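Local coordinates for Alr3790 protein (Anabaena sp., PDB 3HIX) that is of unknown function but carries a rhodanese-like domain, the alpha/beta fold found in sulfur-transferring rhodaneses and their relatives, at residues Thr15-Arg20 / Ile55-Ala60; Gln64-Val69 / Val80-Gly85. All coordinates share one frame; numbering follows the deposited sequence.

Contact 1 (Thr15-Arg20 / Ile55-Ala60); sequences TILDVR and IYVYGA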
loop_
_atom_site.group_PDB
_atom_site.type_symbol
_atom_site.label_atom_id
_atom_site.label_comp_id
_atom_site.label_asym_id
_atom_site.label_seq_id
_atom_site.Cartn_x
_atom_site.Cartn_y
_atom_site.Cartn_z
ATOM N N THR A 15 2.283 9.498 2.482
ATOM C CA THR A 15 1.172 8.756 1.898
ATOM C C THR A 15 1.386 7.265 2.095
ATOM O O THR A 15 2.505 6.775 1.996
ATOM C CB THR A 15 1.058 9.056 0.389
ATOM O OG1 THR A 15 0.814 10.453 0.204
ATOM C CG2 THR A 15 -0.077 8.264 -0.241
ATOM N N ILE A 16 0.311 6.544 2.392
ATOM C CA ILE A 16 0.411 5.108 2.607
ATOM C C ILE A 16 -0.251 4.372 1.445
ATOM O O ILE A 16 -1.373 4.686 1.061
ATOM C CB ILE A 16 -0.252 4.714 3.952
ATOM C CG1 ILE A 16 0.444 5.463 5.096
ATOM C CG2 ILE A 16 -0.176 3.205 4.151
ATOM C CD1 ILE A 16 -0.155 5.206 6.471
ATOM N N LEU A 17 0.461 3.403 0.879
ATOM C CA LEU A 17 -0.050 2.631 -0.253
ATOM C C LEU A 17 -0.207 1.174 0.129
ATOM O O LEU A 17 0.694 0.586 0.728
ATOM C CB LEU A 17 0.899 2.736 -1.454
ATOM C CG LEU A 17 1.262 4.136 -1.963
ATOM C CD1 LEU A 17 2.029 3.999 -3.272
ATOM C CD2 LEU A 17 0.008 4.980 -2.177
ATOM N N ASP A 18 -1.361 0.604 -0.205
ATOM C CA ASP A 18 -1.668 -0.796 0.075
ATOM C C ASP A 18 -1.524 -1.463 -1.294
ATOM O O ASP A 18 -2.309 -1.189 -2.192
ATOM C CB ASP A 18 -3.117 -0.934 0.585
ATOM C CG ASP A 18 -3.449 -2.344 1.049
ATOM O OD1 ASP A 18 -2.867 -3.310 0.512
ATOM O OD2 ASP A 18 -4.315 -2.491 1.941
ATOM N N VAL A 19 -0.516 -2.316 -1.453
ATOM C CA VAL A 19 -0.260 -2.982 -2.733
ATOM C C VAL A 19 -0.863 -4.378 -2.848
ATOM O O VAL A 19 -0.609 -5.097 -3.816
ATOM C CB VAL A 19 1.261 -3.066 -3.027
ATOM C CG1 VAL A 19 1.824 -1.675 -3.172
ATOM C CG2 VAL A 19 1.989 -3.832 -1.917
ATOM N N ARG A 20 -1.665 -4.763 -1.864
ATOM C CA ARG A 20 -2.316 -6.068 -1.909
ATOM C C ARG A 20 -3.466 -6.034 -2.909
ATOM O O ARG A 20 -3.827 -4.979 -3.430
ATOM C CB ARG A 20 -2.864 -6.439 -0.528
ATOM C CG ARG A 20 -1.793 -6.513 0.557
ATOM C CD ARG A 20 -2.420 -6.679 1.931
ATOM N NE ARG A 20 -3.359 -5.598 2.220
ATOM C CZ ARG A 20 -4.276 -5.640 3.185
ATOM N NH1 ARG A 20 -4.372 -6.707 3.965
ATOM N NH2 ARG A 20 -5.133 -4.639 3.337
ATOM N N ILE A 55 6.579 8.192 0.632
ATOM C CA ILE A 55 5.614 7.121 0.442
ATOM C C ILE A 55 5.931 5.920 1.314
ATOM O O ILE A 55 7.082 5.507 1.440
ATOM C CB ILE A 55 5.581 6.680 -1.037
ATOM C CG1 ILE A 55 5.184 7.873 -1.909
ATOM C CG2 ILE A 55 4.594 5.541 -1.231
ATOM C CD1 ILE A 55 5.334 7.634 -3.390
ATOM N N TYR A 56 4.896 5.370 1.930
ATOM C CA TYR A 56 5.056 4.215 2.785
ATOM C C TYR A 56 4.165 3.127 2.215
ATOM O O TYR A 56 2.971 3.330 1.989
ATOM C CB TYR A 56 4.700 4.601 4.217
ATOM C CG TYR A 56 5.738 5.543 4.785
ATOM C CD1 TYR A 56 6.735 5.080 5.643
ATOM C CD2 TYR A 56 5.794 6.875 4.370
ATOM C CE1 TYR A 56 7.769 5.920 6.069
ATOM C CE2 TYR A 56 6.822 7.721 4.783
ATOM C CZ TYR A 56 7.807 7.237 5.629
ATOM O OH TYR A 56 8.847 8.059 6.009
ATOM N N VAL A 57 4.770 1.980 1.942
ATOM C CA VAL A 57 4.036 0.882 1.347
ATOM C C VAL A 57 3.999 -0.377 2.185
ATOM O O VAL A 57 4.916 -0.661 2.962
ATOM C CB VAL A 57 4.640 0.501 -0.024
ATOM C CG1 VAL A 57 4.830 1.737 -0.878
ATOM C CG2 VAL A 57 5.957 -0.195 0.177
ATOM N N TYR A 58 2.917 -1.126 2.017
ATOM C CA TYR A 58 2.755 -2.395 2.693
ATOM C C TYR A 58 1.976 -3.297 1.757
ATOM O O TYR A 58 1.105 -2.846 1.010
ATOM C CB TYR A 58 2.035 -2.236 4.055
ATOM C CG TYR A 58 0.553 -1.920 4.008
ATOM C CD1 TYR A 58 -0.400 -2.933 4.124
ATOM C CD2 TYR A 58 0.103 -0.605 3.910
ATOM C CE1 TYR A 58 -1.768 -2.641 4.152
ATOM C CE2 TYR A 58 -1.259 -0.302 3.933
ATOM C CZ TYR A 58 -2.187 -1.322 4.053
ATOM O OH TYR A 58 -3.525 -1.021 4.059
ATOM N N GLY A 59 2.344 -4.568 1.754
ATOM C CA GLY A 59 1.664 -5.540 0.927
ATOM C C GLY A 59 1.413 -6.736 1.819
ATOM O O GLY A 59 1.454 -6.609 3.038
ATOM N N ALA A 60 1.162 -7.893 1.220
ATOM C CA ALA A 60 0.907 -9.110 1.977
ATOM C C ALA A 60 2.186 -9.919 2.135
ATOM O O ALA A 60 2.419 -10.875 1.397
ATOM C CB ALA A 60 -0.148 -9.933 1.268
#
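Y58 places its ring against D18 by a first torsion of 72°, which sets CG between its own backbone N and carbonyl carbon, while D18 turns CG anti to its backbone N (chi1 -173°) and so carries its carboxylate to the tyrosine hydroxyl. CA of D18 lies over one face of the Y58 ring, 4.1 Å from the centroid, in a CH-pi contact, and CG2 of I16 meets the ring edge in plane, 3.7 Å from Y58 CE2. The bond from Y58 OH to D18 OD2 is short at 2.7 Å but weak; the hydroxyl is also bonded to the backbone N of I30. R20 holds the same carboxylate side-on: NE reaches D18 OD1 at 2.9 Å and NH2 makes a salt bridge with D18 OD2, both on syn lone pairs and near the guanidinium plane. D18 OD1 also accepts from R20 N, closing an Asx turn, so the bonds fix the rotation of the carboxylate. The CE1 corner of the Y58 ring comes over one face of the R20 guanidinium, the planes inclined at 46°, so the two groups do not stack. Beneath these groups runs a parallel strand pair, 15-18 beside 55-58, with Y56 N to T15 O (2.8 Å), L17 N to Y56 O and Y58 N to L17 O in succession; V19 N to Y58 O (3.0 Å) carries the ladder past the strand end. On the other face L17 CD1 packs on I55 CG2 at 3.6 Å. This is the middle of the parallel sheet of the rhodanese-like domain: strand 34-35 pairs with 15-18 on one flank and 80-82 with 55-58 on the other. Strand 29-30 packs on the face bearing I16, D18 and Y58, and helix 62-74 covers V57 and V19.

Contact 2 (Gln64-Val69 / Val80-Gly85); sequences QTSQAV and VSELKG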
loop_
_atom_site.group_PDB
_atom_site.type_symbol
_atom_site.label_atom_id
_atom_site.label_comp_id
_atom_site.label_asym_id
_atom_site.label_seq_id
_atom_site.Cartn_x
_atom_site.Cartn_y
_atom_site.Cartn_z
ATOM N N GLN A 64 6.282 -9.331 -1.148
ATOM C CA GLN A 64 5.495 -8.444 -1.992
ATOM C C GLN A 64 5.794 -6.983 -1.660
ATOM O O GLN A 64 5.823 -6.129 -2.544
ATOM C CB GLN A 64 4.003 -8.737 -1.825
ATOM C CG GLN A 64 3.090 -7.790 -2.573
ATOM C CD GLN A 64 1.628 -8.191 -2.471
ATOM O OE1 GLN A 64 1.126 -8.957 -3.293
ATOM N NE2 GLN A 64 0.942 -7.685 -1.451
ATOM N N THR A 65 6.014 -6.694 -0.383
ATOM C CA THR A 65 6.320 -5.330 0.038
ATOM C C THR A 65 7.610 -4.875 -0.645
ATOM O O THR A 65 7.636 -3.835 -1.298
ATOM C CB THR A 65 6.448 -5.261 1.574
ATOM O OG1 THR A 65 5.184 -5.608 2.154
ATOM C CG2 THR A 65 6.819 -3.868 2.039
ATOM N N SER A 66 8.668 -5.677 -0.521
ATOM C CA SER A 66 9.956 -5.362 -1.141
ATOM C C SER A 66 9.822 -5.170 -2.643
ATOM O O SER A 66 10.415 -4.256 -3.208
ATOM C CB SER A 66 10.972 -6.474 -0.879
ATOM O OG SER A 66 11.437 -6.436 0.450
ATOM N N GLN A 67 9.055 -6.041 -3.294
ATOM C CA GLN A 67 8.854 -5.921 -4.738
ATOM C C GLN A 67 8.289 -4.538 -5.077
ATOM O O GLN A 67 8.783 -3.851 -5.965
ATOM C CB GLN A 67 7.890 -6.999 -5.244
ATOM C CG GLN A 67 7.508 -6.820 -6.713
ATOM C CD GLN A 67 6.474 -7.829 -7.199
ATOM O OE1 GLN A 67 6.068 -7.800 -8.362
ATOM N NE2 GLN A 67 6.045 -8.719 -6.312
ATOM N N ALA A 68 7.247 -4.135 -4.360
ATOM C CA ALA A 68 6.618 -2.835 -4.587
ATOM C C ALA A 68 7.585 -1.664 -4.357
ATOM O O ALA A 68 7.633 -0.720 -5.147
ATOM C CB ALA A 68 5.386 -2.698 -3.684
ATOM N N VAL A 69 8.370 -1.726 -3.284
ATOM C CA VAL A 69 9.315 -0.650 -2.993
ATOM C C VAL A 69 10.368 -0.542 -4.088
ATOM O O VAL A 69 10.752 0.550 -4.483
ATOM C CB VAL A 69 10.030 -0.871 -1.647
ATOM C CG1 VAL A 69 11.041 0.240 -1.407
ATOM C CG2 VAL A 69 9.011 -0.899 -0.519
ATOM N N VAL A 80 10.732 6.045 -0.719
ATOM C CA VAL A 80 9.808 4.935 -0.577
ATOM C C VAL A 80 10.324 4.030 0.515
ATOM O O VAL A 80 11.459 3.565 0.458
ATOM C CB VAL A 80 9.709 4.120 -1.884
ATOM C CG1 VAL A 80 8.593 3.074 -1.775
ATOM C CG2 VAL A 80 9.457 5.059 -3.065
ATOM N N SER A 81 9.499 3.792 1.524
ATOM C CA SER A 81 9.904 2.928 2.621
ATOM C C SER A 81 8.840 1.883 2.888
ATOM O O SER A 81 7.682 2.036 2.497
ATOM C CB SER A 81 10.179 3.757 3.876
ATOM O OG SER A 81 9.141 4.684 4.094
ATOM N N GLU A 82 9.258 0.814 3.548
ATOM C CA GLU A 82 8.398 -0.309 3.867
ATOM C C GLU A 82 7.808 -0.209 5.277
ATOM O O GLU A 82 8.463 0.273 6.201
ATOM C CB GLU A 82 9.229 -1.593 3.753
ATOM C CG GLU A 82 10.014 -1.675 2.445
ATOM C CD GLU A 82 11.436 -2.179 2.615
ATOM O OE1 GLU A 82 11.666 -3.396 2.453
ATOM O OE2 GLU A 82 12.325 -1.350 2.914
ATOM N N LEU A 83 6.557 -0.630 5.428
ATOM C CA LEU A 83 5.942 -0.677 6.746
ATOM C C LEU A 83 6.069 -2.147 7.111
ATOM O O LEU A 83 5.235 -2.968 6.719
ATOM C CB LEU A 83 4.468 -0.275 6.708
ATOM C CG LEU A 83 4.142 1.212 6.555
ATOM C CD1 LEU A 83 2.632 1.368 6.534
ATOM C CD2 LEU A 83 4.749 2.030 7.711
ATOM N N LYS A 84 7.141 -2.467 7.834
ATOM C CA LYS A 84 7.429 -3.833 8.262
ATOM C C LYS A 84 6.276 -4.480 9.025
ATOM O O LYS A 84 5.700 -3.881 9.939
ATOM C CB LYS A 84 8.696 -3.862 9.131
ATOM C CG LYS A 84 9.987 -3.592 8.371
ATOM C CD LYS A 84 10.342 -2.111 8.334
ATOM C CE LYS A 84 11.362 -1.761 9.413
ATOM N NZ LYS A 84 12.638 -2.518 9.230
ATOM N N GLY A 85 5.956 -5.713 8.648
ATOM C CA GLY A 85 4.867 -6.428 9.291
ATOM C C GLY A 85 3.502 -6.112 8.702
ATOM O O GLY A 85 2.504 -6.737 9.066
HETATM O O HOH W 1 4.596 -4.882 4.767
#
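Helix-on-strand packing within a beta-alpha-beta crossover joins 64-69 to 80-85: the unit runs from strand 55-58 through helix 62-74 to strand 80-82, at the margin of the parallel sheet of the rhodanese-like domain. Helix and strand run almost exactly antiparallel, at 175°, with short axes 8.5 Å apart. T65, V69, V80 and E82 set their CB atoms toward the opposite segment. V69 sets CG1 anti to its backbone N (chi1 178°), which brings that methyl to V80 CG1 at 3.8 Å as the two valines run side by side, pointing opposite ways; V69 CG2, the other branch, faces E82 CG with the two side chains roughly perpendicular, but the modelled 3.2 Å is shorter than normal carbon contact and is doubtful in detail. One turn earlier T65 CG2 rests on E82 CB at 3.7 Å, so the aliphatic part of the glutamate lies against both residues. V57 of the adjacent strand touches V69 and V80 and extends this apolar patch. T65 OG1 is hydrogen-bonded to G61 O and G59 N, at the start of the helix. It also accepts from a water, 2.8 Å away, which donates its other hydrogen to L83 O at 2.8 Å.

Overall arrangement
From the N terminus, the chain first lays down 15-20, then passes through strands 29-30 and 34-35 and helix 41-48 before contact 1 closes this long loop at 55-60. Contact 2 opens only afterwards, when helix 62-74 follows strand 55-58, and closes a much shorter loop at 80-85; the two therefore stand in series and neither nest nor cross. Their centres are 7 Å apart. Strand 55-58 joins them, pairing with 15-18 in contact 1 and with 80-82 beyond it, where I55 O and V57 O probably accept from S81 N and L83 N. V57 CG2 also meets V69 CG2, linking the centre of the sheet to the helix on its face.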